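Local coordinates for colicin-B (Escherichia coli, PDB 1RH1), which forms channels in the cytoplasmic membrane of Escherichia coli and close relatives, depolarizing it and dissipating the cell's energy, at residues A183-G187 against I188-V192; I497-K500 against F501-L505. All blocks are in the same frame, centred on the assembly; numbering follows the deposited sequence.

Contact 1: residues A183-G187 against I188-V192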
ATOM      1  N   ALA A 183      17.112   8.692   5.311  1.00  2.00           N
ATOM      2  CA  ALA A 183      16.415   8.252   6.504  1.00  2.00           C
ATOM      3  C   ALA A 183      16.495   6.790   6.840  1.00  2.00           C
ATOM      4  O   ALA A 183      16.921   5.994   6.015  1.00  6.03           O
ATOM      5  CB  ALA A 183      14.955   8.528   6.394  1.00  2.00           C
ATOM      6  N   ILE A 184      16.056   6.411   8.047  1.00  2.94           N
ATOM      7  CA  ILE A 184      15.954   5.014   8.431  1.00  2.00           C
ATOM      8  C   ILE A 184      14.494   4.639   8.503  1.00  2.00           C
ATOM      9  O   ILE A 184      13.740   5.173   9.304  1.00  3.66           O
ATOM     10  CB  ILE A 184      16.654   4.769   9.790  1.00  2.00           C
ATOM     11  CG1 ILE A 184      16.398   3.340  10.195  1.00  2.00           C
ATOM     12  CG2 ILE A 184      16.192   5.749  10.847  1.00  2.00           C
ATOM     13  CD1 ILE A 184      16.995   3.016  11.553  1.00  2.75           C
ATOM     14  N   ILE A 185      14.043   3.735   7.655  1.00  2.00           N
ATOM     15  CA  ILE A 185      12.662   3.342   7.732  1.00  2.00           C
ATOM     16  C   ILE A 185      12.488   2.061   8.503  1.00  2.00           C
ATOM     17  O   ILE A 185      13.412   1.302   8.743  1.00  2.00           O
ATOM     18  CB  ILE A 185      12.080   3.213   6.316  1.00  2.00           C
ATOM     19  CG1 ILE A 185      12.892   2.379   5.371  1.00  2.00           C
ATOM     20  CG2 ILE A 185      12.037   4.613   5.775  1.00  5.75           C
ATOM     21  CD1 ILE A 185      12.299   2.239   3.957  1.00  2.00           C
ATOM     22  N   GLY A 186      11.280   1.823   8.954  1.00  2.00           N
ATOM     23  CA  GLY A 186      10.963   0.630   9.708  1.00  2.80           C
ATOM     24  C   GLY A 186       9.499   0.606  10.076  1.00  2.00           C
ATOM     25  O   GLY A 186       8.740   1.456   9.623  1.00  2.00           O
ATOM     26  N   GLY A 187       9.081  -0.382  10.861  1.00  2.00           N
ATOM     27  CA  GLY A 187       7.717  -0.379  11.355  1.00  2.50           C
ATOM     28  C   GLY A 187       6.769  -1.392  10.752  1.00  2.00           C
ATOM     29  O   GLY A 187       5.901  -1.875  11.470  1.00  2.00           O
ATOM     30  N   ILE A 188       6.825  -1.646   9.440  1.00  3.11           N
ATOM     31  CA  ILE A 188       6.038  -2.706   8.820  1.00  2.00           C
ATOM     32  C   ILE A 188       6.993  -3.829   8.402  1.00  4.06           C
ATOM     33  O   ILE A 188       8.225  -3.712   8.445  1.00  2.00           O
ATOM     34  CB  ILE A 188       5.238  -2.221   7.557  1.00  2.29           C
ATOM     35  CG1 ILE A 188       6.111  -1.720   6.416  1.00  2.58           C
ATOM     36  CG2 ILE A 188       4.301  -1.131   8.033  1.00  4.62           C
ATOM     37  CD1 ILE A 188       5.316  -1.206   5.204  1.00  2.00           C
ATOM     38  N   PRO A 189       6.472  -4.994   8.054  1.00  4.25           N
ATOM     39  CA  PRO A 189       7.239  -6.064   7.457  1.00  5.01           C
ATOM     40  C   PRO A 189       7.944  -5.727   6.144  1.00  8.34           C
ATOM     41  O   PRO A 189       7.373  -5.754   5.054  1.00 14.64           O
ATOM     42  CB  PRO A 189       6.192  -7.156   7.382  1.00  3.80           C
ATOM     43  CG  PRO A 189       5.507  -7.023   8.698  1.00  2.28           C
ATOM     44  CD  PRO A 189       5.236  -5.542   8.600  1.00  6.60           C
ATOM     45  N   MET A 190       9.215  -5.387   6.226  1.00  7.45           N
ATOM     46  CA  MET A 190       9.944  -5.077   5.013  1.00  7.05           C
ATOM     47  C   MET A 190      10.835  -6.245   4.664  1.00  5.70           C
ATOM     48  O   MET A 190      11.069  -7.142   5.479  1.00  7.91           O
ATOM     49  CB  MET A 190      10.778  -3.805   5.224  1.00  6.69           C
ATOM     50  CG  MET A 190       9.911  -2.593   5.531  1.00  4.73           C
ATOM     51  SD  MET A 190      10.814  -1.078   5.841  1.00  2.00           S
ATOM     52  CE  MET A 190      11.585  -1.653   7.306  1.00  2.00           C
ATOM     53  N   THR A 191      11.341  -6.194   3.428  1.00  5.64           N
ATOM     54  CA  THR A 191      12.230  -7.212   2.888  1.00  5.94           C
ATOM     55  C   THR A 191      13.379  -6.610   2.078  1.00  5.30           C
ATOM     56  O   THR A 191      13.220  -5.503   1.579  1.00  8.58           O
ATOM     57  CB  THR A 191      11.287  -8.129   2.097  1.00  2.13           C
ATOM     58  OG1 THR A 191      11.689  -9.389   2.583  1.00  5.86           O
ATOM     59  CG2 THR A 191      11.337  -8.108   0.593  1.00  2.81           C
ATOM     60  N   VAL A 192      14.552  -7.233   1.931  1.00  4.60           N
ATOM     61  CA  VAL A 192      15.687  -6.715   1.148  1.00  6.35           C
ATOM     62  C   VAL A 192      16.358  -7.800   0.301  1.00  4.70           C
ATOM     63  O   VAL A 192      16.634  -8.873   0.828  1.00  7.90           O
ATOM     64  CB  VAL A 192      16.721  -6.074   2.126  1.00  5.84           C
ATOM     65  CG1 VAL A 192      18.136  -5.950   1.563  1.00  8.15           C
ATOM     66  CG2 VAL A 192      16.276  -4.646   2.366  1.00  8.15           C
TER
HETATM   67  O   HOH W   1      10.319  -3.308  11.037  1.00 30.28           O
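M190 reaches back across a sharp corner between two beta strands and lays its thioether against I185 and G186. The chain turns at G187 and I188, and the strands on either side belong to different sheets. The methyl end does the closest touching: M190 CE lies 3.4 Å from G186 CA and 3.8 Å from I185 O. The sulfur meets the isoleucine side chain, with M190 SD 4.1 Å from I185 CG1. The methionine runs extended to SD and then bends (chi3 -65°), which turns CE onto the G186 backbone. G187 turns the corner with a positive phi of 108°, a backbone conformation that glycine readily takes.

Each strand is held in its own sheet by backbone bonds. These tie G186 to A121 and I185 to R170, while M190 pairs with V167 in the other sheet. I185 also packs on T172, I188 on L114 and P120, and M190 on D17 of the TonB box. On the exposed corner a water spans the turn, accepting from G187 N at 3.2 Å and donating a weak bond to I188 O at 3.4 Å.

Contact 2: residues I497-K500 against F501-L505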
ATOM      1  N   ILE A 497     -28.563  -8.947  -6.583  1.00  2.75           N
ATOM      2  CA  ILE A 497     -27.416  -9.766  -6.221  1.00  5.87           C
ATOM      3  C   ILE A 497     -27.488 -11.070  -6.971  1.00  2.00           C
ATOM      4  O   ILE A 497     -26.555 -11.464  -7.671  1.00  7.12           O
ATOM      5  CB  ILE A 497     -27.376 -10.073  -4.687  1.00  4.18           C
ATOM      6  CG1 ILE A 497     -27.557  -8.839  -3.816  1.00  2.00           C
ATOM      7  CG2 ILE A 497     -26.005 -10.660  -4.397  1.00  2.44           C
ATOM      8  CD1 ILE A 497     -27.480  -9.079  -2.320  1.00  2.00           C
ATOM      9  N   ASP A 498     -28.638 -11.711  -6.853  1.00  5.80           N
ATOM     10  CA  ASP A 498     -28.755 -13.007  -7.449  1.00  6.59           C
ATOM     11  C   ASP A 498     -30.186 -13.403  -7.680  1.00  8.30           C
ATOM     12  O   ASP A 498     -31.060 -12.985  -6.928  1.00 11.80           O
ATOM     13  CB  ASP A 498     -28.088 -13.986  -6.525  1.00 12.90           C
ATOM     14  CG  ASP A 498     -27.459 -15.164  -7.228  1.00 17.18           C
ATOM     15  OD1 ASP A 498     -26.280 -15.389  -6.968  1.00 24.47           O
ATOM     16  OD2 ASP A 498     -28.123 -15.841  -8.020  1.00 21.41           O
ATOM     17  N   ASP A 499     -30.437 -14.232  -8.693  1.00  8.25           N
ATOM     18  CA  ASP A 499     -31.779 -14.730  -8.936  1.00 10.29           C
ATOM     19  C   ASP A 499     -32.037 -15.911  -8.012  1.00 11.78           C
ATOM     20  O   ASP A 499     -33.205 -16.235  -7.786  1.00 13.33           O
ATOM     21  CB  ASP A 499     -31.938 -15.155 -10.407  1.00 12.23           C
ATOM     22  CG  ASP A 499     -33.331 -15.657 -10.791  1.00 10.95           C
ATOM     23  OD1 ASP A 499     -34.268 -14.860 -10.859  1.00  8.72           O
ATOM     24  OD2 ASP A 499     -33.474 -16.859 -11.021  1.00 14.50           O
ATOM     25  N   LYS A 500     -30.984 -16.559  -7.467  1.00 11.90           N
ATOM     26  CA  LYS A 500     -31.135 -17.635  -6.489  1.00 16.02           C
ATOM     27  C   LYS A 500     -32.119 -17.183  -5.421  1.00 12.24           C
ATOM     28  O   LYS A 500     -33.196 -17.758  -5.269  1.00 14.41           O
ATOM     29  CB  LYS A 500     -29.845 -17.994  -5.721  1.00 17.33           C
ATOM     30  CG  LYS A 500     -28.622 -18.531  -6.461  1.00 24.94           C
ATOM     31  CD  LYS A 500     -28.947 -19.648  -7.465  1.00 33.46           C
ATOM     32  CE  LYS A 500     -27.706 -20.056  -8.276  1.00 35.91           C
ATOM     33  NZ  LYS A 500     -28.042 -21.039  -9.295  1.00 36.13           N
ATOM     34  N   PHE A 501     -31.792 -16.039  -4.809  1.00 12.27           N
ATOM     35  CA  PHE A 501     -32.555 -15.429  -3.735  1.00  8.69           C
ATOM     36  C   PHE A 501     -34.029 -15.244  -4.035  1.00 10.04           C
ATOM     37  O   PHE A 501     -34.847 -15.442  -3.141  1.00  9.07           O
ATOM     38  CB  PHE A 501     -31.916 -14.091  -3.400  1.00  4.63           C
ATOM     39  CG  PHE A 501     -30.451 -14.189  -2.981  1.00  2.00           C
ATOM     40  CD1 PHE A 501     -29.952 -15.336  -2.355  1.00  2.00           C
ATOM     41  CD2 PHE A 501     -29.607 -13.101  -3.214  1.00  2.00           C
ATOM     42  CE1 PHE A 501     -28.615 -15.384  -1.967  1.00  2.00           C
ATOM     43  CE2 PHE A 501     -28.272 -13.166  -2.817  1.00  2.00           C
ATOM     44  CZ  PHE A 501     -27.770 -14.306  -2.193  1.00  2.00           C
ATOM     45  N   VAL A 502     -34.412 -14.922  -5.276  1.00  6.25           N
ATOM     46  CA  VAL A 502     -35.828 -14.772  -5.562  1.00  8.17           C
ATOM     47  C   VAL A 502     -36.454 -16.108  -5.954  1.00 12.85           C
ATOM     48  O   VAL A 502     -37.679 -16.244  -5.936  1.00 16.90           O
ATOM     49  CB  VAL A 502     -35.981 -13.693  -6.649  1.00  7.39           C
ATOM     50  CG1 VAL A 502     -37.426 -13.427  -7.053  1.00  3.81           C
ATOM     51  CG2 VAL A 502     -35.493 -12.396  -6.033  1.00  7.12           C
ATOM     52  N   ASP A 503     -35.673 -17.137  -6.305  1.00 15.17           N
ATOM     53  CA  ASP A 503     -36.253 -18.461  -6.445  1.00 16.32           C
ATOM     54  C   ASP A 503     -36.485 -19.090  -5.074  1.00 17.24           C
ATOM     55  O   ASP A 503     -37.538 -19.701  -4.924  1.00 18.83           O
ATOM     56  CB  ASP A 503     -35.343 -19.335  -7.287  1.00 19.92           C
ATOM     57  CG  ASP A 503     -35.493 -19.108  -8.795  1.00 27.25           C
ATOM     58  OD1 ASP A 503     -36.382 -18.364  -9.226  1.00 30.01           O
ATOM     59  OD2 ASP A 503     -34.717 -19.696  -9.560  1.00 32.62           O
ATOM     60  N   GLU A 504     -35.618 -18.930  -4.043  1.00 19.75           N
ATOM     61  CA  GLU A 504     -35.817 -19.481  -2.693  1.00 17.20           C
ATOM     62  C   GLU A 504     -37.097 -19.003  -2.044  1.00 14.99           C
ATOM     63  O   GLU A 504     -37.772 -19.753  -1.365  1.00 16.50           O
ATOM     64  CB  GLU A 504     -34.702 -19.098  -1.724  1.00 19.67           C
ATOM     65  CG  GLU A 504     -33.566 -20.097  -1.486  1.00 28.13           C
ATOM     66  CD  GLU A 504     -32.395 -20.155  -2.485  1.00 31.95           C
ATOM     67  OE1 GLU A 504     -32.507 -20.872  -3.493  1.00 32.31           O
ATOM     68  OE2 GLU A 504     -31.364 -19.511  -2.231  1.00 30.41           O
ATOM     69  N   LEU A 505     -37.426 -17.734  -2.261  1.00 14.75           N
ATOM     70  CA  LEU A 505     -38.621 -17.086  -1.760  1.00 13.86           C
ATOM     71  C   LEU A 505     -39.887 -17.728  -2.305  1.00 17.21           C
ATOM     72  O   LEU A 505     -40.675 -18.282  -1.540  1.00 18.22           O
ATOM     73  CB  LEU A 505     -38.575 -15.615  -2.152  1.00 15.05           C
ATOM     74  CG  LEU A 505     -38.329 -14.495  -1.145  1.00 11.86           C
ATOM     75  CD1 LEU A 505     -38.014 -15.041   0.210  1.00  8.89           C
ATOM     76  CD2 LEU A 505     -37.178 -13.648  -1.640  1.00 10.89           C
TER
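The F501 ring packs against I497 and D498, just ahead of the first turn of the C-terminal helix 500-510. This capped helix start follows the loop after helix 479-495 in the helical pore-forming domain. The apolar contacts come from two directions. D498 CB sits over one face of the ring, 4.1 Å from the F501 ring centroid and offset toward the rim, a CH-pi contact. I497 comes in at the ring edge near its plane, with I497 CB 3.7 Å from F501 CE2. F501 CG lies anti to its own carbonyl carbon (chi1 -58°), and this swings the ring back toward both residues.

The hydrogen bonds belong to the start of the helix. D498 caps it by its side chain: OD2 accepts from K500 N at 3.0 Å. The bond is nearly straight, but it meets the anti side of the carboxylate, 33° out of plane. D499 O accepts from D503 N at 3.0 Å, and K500 O accepts from E504 N at 3.0 Å. Weak bonds from V502 N to D499 O and from D503 N to K500 O supplement them.

The charged contact sets two acids together. D499 OD2 lies 3.4 Å from D503 OD2, with the carboxylate planes 78° apart. K375 bridges D499 OD2 and D503 OD1 by salt bridges, which probably offsets their repulsion. S372 OG is hydrogen-bonded to D499 OD1.

K375 and S372 thus anchor this start to helix 366-376. On helix 342-357, N354 touches both I497 and F501, I355 touches I497, and L347 meets L505.

Contact 1 comes first along the chain and contact 2 close to its end. Their centres are about 49 Å apart and their nearest atoms about 34 Å, so they do not touch. They share no strand, sheet or helix. Residues 183-192 join strand 179-186 of an antiparallel sheet to strand 189-201 of a mixed sheet, within the N-terminal beta-rich part that also holds the TonB box. Residues 497-505 link helix 479-495 to helix 500-510 in the helical pore-forming part. The long helix 291-340 comes between the two parts in the chain. The contacts therefore report on two separate modules of an elongated molecule, the second being the channel-forming one.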